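Local coordinates for BH0236 protein (Bacillus halodurans, PDB 5T7A) that contains a family 56 carbohydrate-binding module that probably recognises beta-1,3-glucan and takes part in its hydrolysis by the enzyme that carries it, at residues S99-K104 with Q108-W113; G38-T43 with N80-R85; V62-N67 with L72-T77. All coordinates share one frame; numbering follows the deposited sequence. Where two conformers were deposited one is given.

Contact 1 of 3, residues S99-K104 with Q108-W113. With EDO (1,2-ethanediol), chain C.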
# COMPACT_ATOMS: atom_id res chain seq x y z
N SER A 99 -5.33 -2.52 -0.14
CA SER A 99 -6.05 -1.70 0.84
C SER A 99 -5.23 -1.66 2.10
O SER A 99 -4.25 -2.42 2.21
CB SER A 99 -7.40 -2.25 1.13
OG SER A 99 -7.30 -3.61 1.57
N PHE A 100 -5.58 -0.76 3.01
CA PHE A 100 -4.82 -0.59 4.22
C PHE A 100 -5.66 -0.65 5.46
O PHE A 100 -6.82 -0.20 5.46
CB PHE A 100 -4.08 0.77 4.22
CG PHE A 100 -3.23 0.98 2.99
CD1 PHE A 100 -1.93 0.55 2.94
CD2 PHE A 100 -3.78 1.62 1.87
CE1 PHE A 100 -1.15 0.76 1.78
CE2 PHE A 100 -3.03 1.81 0.76
CZ PHE A 100 -1.71 1.38 0.69
N THR A 101 -5.02 -1.08 6.55
CA THR A 101 -5.59 -0.89 7.87
C THR A 101 -4.52 -0.10 8.63
O THR A 101 -3.41 -0.60 8.79
CB THR A 101 -5.95 -2.24 8.55
OG1 THR A 101 -6.98 -2.90 7.81
CG2 THR A 101 -6.42 -2.00 9.97
N TYR A 102 -4.89 1.09 9.10
CA TYR A 102 -3.96 1.98 9.75
C TYR A 102 -4.45 2.43 11.09
O TYR A 102 -5.61 2.67 11.31
CB TYR A 102 -3.68 3.22 8.90
CG TYR A 102 -4.83 4.06 8.56
CD1 TYR A 102 -5.67 3.78 7.50
CD2 TYR A 102 -5.05 5.27 9.28
CE1 TYR A 102 -6.74 4.64 7.21
CE2 TYR A 102 -6.09 6.11 8.98
CZ TYR A 102 -6.93 5.82 7.92
OH TYR A 102 -7.98 6.64 7.61
N GLU A 103 -3.51 2.54 12.00
CA GLU A 103 -3.84 3.03 13.34
C GLU A 103 -3.77 4.58 13.30
O GLU A 103 -2.93 5.19 12.60
CB GLU A 103 -2.83 2.48 14.29
CG GLU A 103 -3.12 2.74 15.77
CD GLU A 103 -2.52 4.02 16.28
OE1 GLU A 103 -1.68 4.68 15.63
OE2 GLU A 103 -2.92 4.38 17.43
N LYS A 104 -4.63 5.23 14.07
CA LYS A 104 -4.55 6.69 14.21
C LYS A 104 -5.09 7.06 15.58
O LYS A 104 -6.27 7.00 15.80
CB LYS A 104 -5.37 7.41 13.12
CG LYS A 104 -5.33 8.95 13.21
CD LYS A 104 -5.99 9.69 12.05
CE LYS A 104 -7.51 9.64 12.19
NZ LYS A 104 -8.20 10.83 11.66
N GLN A 108 -8.12 1.80 14.84
CA GLN A 108 -7.65 1.55 13.48
C GLN A 108 -8.81 1.70 12.50
O GLN A 108 -9.99 1.60 12.82
CB GLN A 108 -7.02 0.19 13.33
CG GLN A 108 -7.95 -0.95 13.71
CD GLN A 108 -7.26 -2.31 13.49
OE1 GLN A 108 -6.07 -2.48 13.80
NE2 GLN A 108 -7.96 -3.24 12.92
N TYR A 109 -8.41 1.95 11.27
CA TYR A 109 -9.31 2.22 10.18
C TYR A 109 -8.86 1.49 8.94
O TYR A 109 -7.68 1.33 8.71
CB TYR A 109 -9.35 3.76 9.90
CG TYR A 109 -9.67 4.55 11.14
CD1 TYR A 109 -10.98 4.73 11.55
CD2 TYR A 109 -8.65 5.07 11.94
CE1 TYR A 109 -11.27 5.37 12.74
CE2 TYR A 109 -8.94 5.75 13.12
CZ TYR A 109 -10.25 5.91 13.48
OH TYR A 109 -10.58 6.62 14.66
N THR A 110 -9.81 1.07 8.10
CA THR A 110 -9.49 0.36 6.87
C THR A 110 -10.03 1.05 5.64
O THR A 110 -11.16 1.54 5.62
CB THR A 110 -10.06 -1.07 6.96
OG1 THR A 110 -9.51 -1.78 8.11
CG2 THR A 110 -9.76 -1.89 5.71
N THR A 111 -9.19 1.10 4.62
CA THR A 111 -9.56 1.75 3.39
C THR A 111 -10.28 0.78 2.41
O THR A 111 -10.25 -0.41 2.55
CB THR A 111 -8.29 2.30 2.68
OG1 THR A 111 -7.54 1.25 2.04
CG2 THR A 111 -7.43 3.08 3.62
N GLU A 112 -10.81 1.39 1.38
CA GLU A 112 -11.26 0.71 0.21
C GLU A 112 -10.10 0.05 -0.49
O GLU A 112 -8.96 0.29 -0.15
CB GLU A 112 -11.92 1.74 -0.74
CG GLU A 112 -10.91 2.64 -1.42
CD GLU A 112 -11.50 3.92 -1.92
OE1 GLU A 112 -11.76 4.80 -1.08
OE2 GLU A 112 -11.66 4.00 -3.17
N TRP A 113 -10.41 -0.77 -1.50
CA TRP A 113 -9.43 -1.37 -2.36
C TRP A 113 -9.09 -0.44 -3.49
O TRP A 113 -9.97 0.01 -4.24
CB TRP A 113 -9.97 -2.67 -2.95
CG TRP A 113 -10.07 -3.75 -1.98
CD1 TRP A 113 -11.21 -4.15 -1.27
CD2 TRP A 113 -9.04 -4.66 -1.61
NE1 TRP A 113 -10.90 -5.20 -0.44
CE2 TRP A 113 -9.58 -5.55 -0.65
CE3 TRP A 113 -7.71 -4.80 -1.99
CZ2 TRP A 113 -8.82 -6.57 -0.10
CZ3 TRP A 113 -6.98 -5.80 -1.44
CH2 TRP A 113 -7.53 -6.66 -0.51
C1 EDO C . -10.72 8.18 10.65
O1 EDO C . -10.27 9.39 9.94
C2 EDO C . -12.22 8.21 10.63
O2 EDO C . -12.68 9.21 11.49
O HOH W 1 -8.70 8.32 15.73
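Tyr102 and Tyr109 face each other as the hydrogen-bonded pair of an antiparallel beta hairpin, strand 95-103 turning back into the sheet-edge strand 108-117. The backbone zips tightly here: Tyr102 N reaches Tyr109 O at 2.8 Å, and Tyr109 N returns the bond to Tyr102 O. Standing between its own backbone N and carbonyl carbon (chi1 60°), CG of Tyr102 lays the ring back over the partner strand, and Tyr109 CB sits over one ring face, 3.7 Å from Tyr102 CZ, in a CH-pi contact. The two phenol rings themselves meet obliquely, planes 44° apart. Phe51 of strand 46-53 meets the rings of both Tyr102 and Phe100, and the Tyr102 hydroxyl is hydrogen-bonded to Asp34. Further along, Thr111 OG1 accepts from buried Phe100 N at 3.0 Å and donates to Glu112 O, while Thr111 N reaches Phe100 O.

Strand 108-117 carries the solvent side, with Gln108, Tyr109, Thr110 and Trp113 all exposed. Thr110 OG1 hydrogen-bonds OG1 of buried Thr101 at 2.8 Å, and His63 also bonds to Thr101 OG1. Beside them Thr101 CG2 lies against the amide of Gln108, whose OE1 goes to Tyr59. Over the Tyr109 ring lies a 1,2-ethanediol, probably from the crystallisation liquor, its C1 near the ring centre; in one of its two conformers Lys104 NZ donates to O1 of this molecule and salt-bridges Asp34. One water joins Lys104 O to Tyr109 OH. At the far end the Trp113 indole, in cation-pi contact with Lys65, turns a face to Ser99, whose CB stands over the six-membered ring of Trp113, 4.2 Å from its centroid.

Contact 2 of 3, residues G38-T43 with N80-R85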
# COMPACT_ATOMS: atom_id res chain seq x y z
N GLY A 38 -0.17 4.77 -2.22
CA GLY A 38 -0.13 4.46 -3.62
C GLY A 38 1.05 3.57 -3.97
O GLY A 38 1.54 2.78 -3.16
N ILE A 39 1.47 3.71 -5.23
CA ILE A 39 2.55 2.93 -5.81
C ILE A 39 3.70 3.86 -6.19
O ILE A 39 3.47 4.88 -6.86
CB ILE A 39 2.08 2.15 -7.03
CG1 ILE A 39 0.85 1.29 -6.69
CG2 ILE A 39 3.21 1.31 -7.59
CD1 ILE A 39 0.96 0.24 -5.61
N ARG A 40 4.94 3.51 -5.82
CA ARG A 40 6.10 4.26 -6.20
C ARG A 40 7.29 3.28 -6.43
O ARG A 40 7.10 2.07 -6.33
CB ARG A 40 6.44 5.34 -5.17
CG ARG A 40 6.88 4.81 -3.84
CD ARG A 40 7.08 6.00 -2.89
NE ARG A 40 7.54 5.61 -1.59
CZ ARG A 40 7.41 6.29 -0.47
NH1 ARG A 40 6.75 7.44 -0.43
NH2 ARG A 40 7.87 5.80 0.63
N GLY A 41 8.48 3.81 -6.78
CA GLY A 41 9.61 2.90 -6.88
C GLY A 41 9.45 1.79 -7.96
O GLY A 41 9.89 0.67 -7.73
N ILE A 42 8.86 2.13 -9.09
CA ILE A 42 8.55 1.11 -10.10
C ILE A 42 9.84 0.78 -10.89
O ILE A 42 10.51 1.70 -11.43
CB ILE A 42 7.46 1.61 -10.99
CG1 ILE A 42 6.16 1.74 -10.16
CG2 ILE A 42 7.27 0.65 -12.16
CD1 ILE A 42 5.14 2.65 -10.79
N THR A 43 10.21 -0.49 -10.84
CA THR A 43 11.38 -0.99 -11.60
C THR A 43 10.89 -2.17 -12.41
O THR A 43 9.70 -2.56 -12.38
CB THR A 43 12.50 -1.44 -10.72
OG1 THR A 43 12.14 -2.65 -10.05
CG2 THR A 43 12.88 -0.36 -9.72
N ASN A 80 10.93 6.66 8.38
CA ASN A 80 10.77 8.12 8.40
C ASN A 80 9.36 8.58 8.33
O ASN A 80 9.03 9.53 7.60
CB ASN A 80 11.55 8.77 7.30
CG ASN A 80 13.03 8.55 7.46
OD1 ASN A 80 13.54 8.47 8.61
ND2 ASN A 80 13.74 8.43 6.33
N GLY A 81 8.52 7.89 9.08
CA GLY A 81 7.12 8.32 9.17
C GLY A 81 6.20 7.84 8.05
O GLY A 81 4.99 8.17 8.07
N GLU A 82 6.76 7.07 7.11
CA GLU A 82 6.03 6.46 5.99
C GLU A 82 6.04 4.99 6.25
O GLU A 82 6.75 4.55 7.15
CB GLU A 82 6.73 6.73 4.66
CG GLU A 82 6.79 8.18 4.24
CD GLU A 82 7.22 8.29 2.81
OE1 GLU A 82 6.40 8.69 1.99
OE2 GLU A 82 8.35 7.89 2.46
N TRP A 83 5.24 4.24 5.48
CA TRP A 83 5.13 2.78 5.61
C TRP A 83 5.19 2.20 4.20
O TRP A 83 4.58 2.70 3.24
CB TRP A 83 3.88 2.39 6.30
CG TRP A 83 3.76 2.92 7.68
CD1 TRP A 83 3.46 4.21 8.07
CD2 TRP A 83 4.00 2.20 8.88
NE1 TRP A 83 3.48 4.30 9.41
CE2 TRP A 83 3.86 3.10 9.94
CE3 TRP A 83 4.33 0.88 9.16
CZ2 TRP A 83 4.00 2.70 11.26
CZ3 TRP A 83 4.50 0.52 10.50
CH2 TRP A 83 4.32 1.44 11.50
N GLU A 84 5.93 1.10 4.05
CA GLU A 84 6.21 0.53 2.72
C GLU A 84 6.05 -0.96 2.69
O GLU A 84 6.30 -1.64 3.72
CB GLU A 84 7.64 0.81 2.31
CG GLU A 84 7.86 2.28 2.11
CD GLU A 84 9.31 2.67 1.76
OE1 GLU A 84 10.27 2.12 2.42
OE2 GLU A 84 9.46 3.58 0.90
N ARG A 85 5.66 -1.46 1.53
CA ARG A 85 5.70 -2.89 1.23
C ARG A 85 6.15 -3.02 -0.25
O ARG A 85 5.46 -2.57 -1.15
CB ARG A 85 4.38 -3.57 1.47
CG ARG A 85 4.32 -5.01 1.00
CD ARG A 85 5.02 -5.94 1.92
NE ARG A 85 5.09 -7.27 1.28
CZ ARG A 85 5.72 -8.27 1.88
NH1 ARG A 85 6.22 -8.08 3.09
NH2 ARG A 85 5.81 -9.44 1.25
O HOH W 2 9.85 3.86 -1.90
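Arg40 meets Glu82 and Glu84 in a surface salt-bridge network that links two strands of the all-antiparallel fold, 35-40 and 82-88, which are not sheet neighbours: strand 46-53 runs between them. Following the first segment, Gly38 and Ile39 belong to the strand itself; Gly38 pairs through its backbone with Phe50, and the Ile39 side chain packs on Val47 and Ile49. Arg40, still paired through its backbone with Thr48, is the residue that makes the crossing. Its chain runs extended from CG to NE, carrying the guanidinium across strand 46-53 to the two glutamates, and the backbone then turns away through Gly41 at positive phi.

In one of the two conformers of Glu82, the guanidinium takes its carboxylate end-on, one nitrogen to each oxygen. Arg40 NH1 to Glu82 OE1 is short, 2.7 Å, and nearly straight at 175°, whereas Arg40 NH2 meets Glu82 OE2 at 2.8 Å from above the carboxylate plane, the two flat groups being turned 44° against each other. Glu84 comes in at the guanidinium edge, its carboxylate turned 79° against it. Arg40 NH2 thus serves both acids, and Arg79 supplies Glu84 OE2 with a second positive charge, which would favour the ionised carboxylate. A water also joins the two residues, accepting from Arg40 NE at 2.9 Å and donating to Glu84 OE2, the oxygen that lies 2.7 Å from Arg40 NH2.

Contact 3 of 3, residues V62-N67 with L72-T77. With EDO (1,2-ethanediol), chain F; EDO (1,2-ethanediol), chain E.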
# COMPACT_ATOMS: atom_id res chain seq x y z
N VAL A 62 -1.02 -3.76 5.14
CA VAL A 62 -1.51 -3.76 3.80
C VAL A 62 -2.13 -5.08 3.45
O VAL A 62 -1.64 -6.14 3.89
CB VAL A 62 -0.41 -3.35 2.79
CG1 VAL A 62 0.76 -4.34 2.75
CG2 VAL A 62 -0.98 -3.13 1.41
N HIS A 63 -3.22 -5.02 2.70
CA HIS A 63 -4.00 -6.21 2.21
C HIS A 63 -3.86 -6.16 0.70
O HIS A 63 -4.06 -5.09 0.11
CB HIS A 63 -5.46 -6.06 2.60
CG HIS A 63 -5.66 -5.63 4.01
ND1 HIS A 63 -5.28 -6.41 5.10
CD2 HIS A 63 -6.08 -4.47 4.53
CE1 HIS A 63 -5.49 -5.75 6.22
NE2 HIS A 63 -5.99 -4.57 5.91
N LEU A 64 -3.39 -7.25 0.06
CA LEU A 64 -3.17 -7.18 -1.39
C LEU A 64 -3.59 -8.44 -2.09
O LEU A 64 -3.62 -9.53 -1.49
CB LEU A 64 -1.76 -6.74 -1.71
CG LEU A 64 -0.60 -7.63 -1.27
CD1 LEU A 64 -0.42 -8.70 -2.33
CD2 LEU A 64 0.68 -6.80 -1.06
N LYS A 65 -3.93 -8.26 -3.35
CA LYS A 65 -4.16 -9.41 -4.25
C LYS A 65 -3.62 -9.07 -5.59
O LYS A 65 -3.68 -7.93 -6.04
CB LYS A 65 -5.66 -9.57 -4.46
CG LYS A 65 -6.50 -9.89 -3.29
CD LYS A 65 -7.97 -9.63 -3.67
CE LYS A 65 -8.83 -10.01 -2.51
NZ LYS A 65 -10.24 -10.27 -2.91
N VAL A 66 -3.19 -10.09 -6.33
CA VAL A 66 -2.66 -9.89 -7.65
C VAL A 66 -3.52 -10.72 -8.64
O VAL A 66 -3.70 -11.91 -8.38
CB VAL A 66 -1.23 -10.37 -7.73
CG1 VAL A 66 -0.75 -10.24 -9.18
CG2 VAL A 66 -0.29 -9.64 -6.78
N ASN A 67 -4.03 -10.08 -9.69
CA ASN A 67 -4.96 -10.71 -10.71
C ASN A 67 -6.07 -11.50 -9.99
O ASN A 67 -6.41 -12.65 -10.34
CB ASN A 67 -4.14 -11.63 -11.61
CG ASN A 67 -3.04 -10.88 -12.37
OD1 ASN A 67 -3.28 -9.77 -12.81
ND2 ASN A 67 -1.85 -11.43 -12.44
N LEU A 72 -3.43 -11.46 0.60
CA LEU A 72 -2.25 -11.57 1.42
C LEU A 72 -2.20 -10.33 2.30
O LEU A 72 -2.53 -9.26 1.82
CB LEU A 72 -1.05 -11.60 0.51
CG LEU A 72 -1.06 -12.76 -0.49
CD1 LEU A 72 0.08 -12.59 -1.50
CD2 LEU A 72 -0.90 -14.03 0.27
N ASN A 73 -1.91 -10.50 3.57
CA ASN A 73 -1.86 -9.45 4.55
C ASN A 73 -0.46 -9.30 5.16
O ASN A 73 0.12 -10.30 5.65
CB ASN A 73 -2.89 -9.69 5.63
CG ASN A 73 -4.25 -9.98 5.03
OD1 ASN A 73 -4.87 -9.11 4.42
ND2 ASN A 73 -4.66 -11.24 5.10
N TYR A 74 0.05 -8.07 5.23
CA TYR A 74 1.40 -7.84 5.70
C TYR A 74 1.44 -6.60 6.57
O TYR A 74 0.76 -5.61 6.29
CB TYR A 74 2.40 -7.64 4.59
CG TYR A 74 2.49 -8.72 3.56
CD1 TYR A 74 3.24 -9.88 3.80
CD2 TYR A 74 1.78 -8.67 2.37
CE1 TYR A 74 3.30 -10.89 2.86
CE2 TYR A 74 1.89 -9.64 1.41
CZ TYR A 74 2.67 -10.77 1.64
OH TYR A 74 2.71 -11.81 0.72
N ARG A 75 2.23 -6.65 7.64
CA ARG A 75 2.61 -5.45 8.37
C ARG A 75 3.61 -4.73 7.51
O ARG A 75 4.66 -5.30 7.15
CB ARG A 75 3.15 -5.82 9.77
CG ARG A 75 3.68 -4.65 10.57
CD ARG A 75 2.61 -3.67 10.96
NE ARG A 75 1.50 -4.24 11.73
CZ ARG A 75 1.56 -4.54 13.03
NH1 ARG A 75 2.63 -4.28 13.73
NH2 ARG A 75 0.53 -5.06 13.63
N MET A 76 3.34 -3.47 7.20
CA MET A 76 4.23 -2.65 6.43
C MET A 76 5.44 -2.30 7.28
O MET A 76 5.41 -2.38 8.54
CB MET A 76 3.48 -1.41 5.90
CG MET A 76 2.26 -1.78 5.06
SD MET A 76 1.51 -0.27 4.31
CE MET A 76 2.51 -0.05 2.87
N THR A 77 6.49 -1.89 6.60
CA THR A 77 7.73 -1.43 7.22
C THR A 77 7.76 0.06 7.35
O THR A 77 7.56 0.76 6.37
CB THR A 77 8.92 -1.89 6.44
OG1 THR A 77 8.88 -3.34 6.37
CG2 THR A 77 10.22 -1.46 7.19
C1 EDO F . -1.13 -13.59 -5.59
O1 EDO F . -0.41 -14.48 -4.77
C2 EDO F . -1.84 -12.62 -4.65
O2 EDO F . -3.26 -12.53 -4.87
C1 EDO E . -10.29 -6.97 -4.19
O1 EDO E . -10.76 -8.31 -4.21
C2 EDO E . -11.50 -6.10 -4.18
O2 EDO E . -11.68 -5.46 -5.44
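Val62, Leu64 and Leu72 bury the most surface, and all three side chains lie on the same sheet face as Tyr74. Val62 pairs with Tyr74 through two backbone hydrogen bonds, Val62 N to Tyr74 O being 2.8 Å, and its CG1 sits between backbone N and carbonyl carbon (chi1 63°). From there Val62 CG1 touches Met76 CG at 3.8 Å, the two side chains crossing at about a right angle, and lies at the edge of the Tyr74 ring. Phe100 and Ile49 close over Val62 from other strands.

Leu64 splits its branches between two neighbours across the pairing: CD1 meets Leu72 CD1 at 4.0 Å, while CD2 comes to the Tyr74 ring edge, 4.0 Å from Tyr74 CE2. Leu72, more exposed, completes a doubly bonded backbone pair with Leu64 and places its CD1 against a 1,2-ethanediol that also accepts from Val66 N.

The opposite sheet face is polar. His63 ND1 donates to Asn73 OD1 at 2.8 Å, the acceptor close to the imidazole plane although the ring and amide planes stand 68° apart. His63 NE2 bonds Thr101 on the next strand, so the ring is held at both nitrogens. Consecutive antiparallel strands, a short connection and doubly bonded pairs at Val62/Tyr74 and Leu64/Leu72 define a beta hairpin, its two faces unlike in character, consistent with the beta-sandwich architecture common among carbohydrate-binding modules.

Overall arrangement
All three contacts belong to one continuous antiparallel strand order: 28-32, 35-40, 46-53, 82-88, 72-79, 60-66, 95-103, 108-117. Contacts 1 and 3 each join the two strands of a hairpin, and strands 60-66 and 95-103 set these hairpins side by side; the centres of the two contacts are about 12 Å apart. The first segment of contact 2 precedes contact 3 in sequence and its second follows it; contact 1 comes last. Strands 72-79 and 82-88 carry contact 3 on to contact 2, centres about 13 Å apart. Contacts 1 and 2, about 16 Å apart between centres, do not touch. Two links are thus local hairpins and the third spans an intervening strand, in a module without helices.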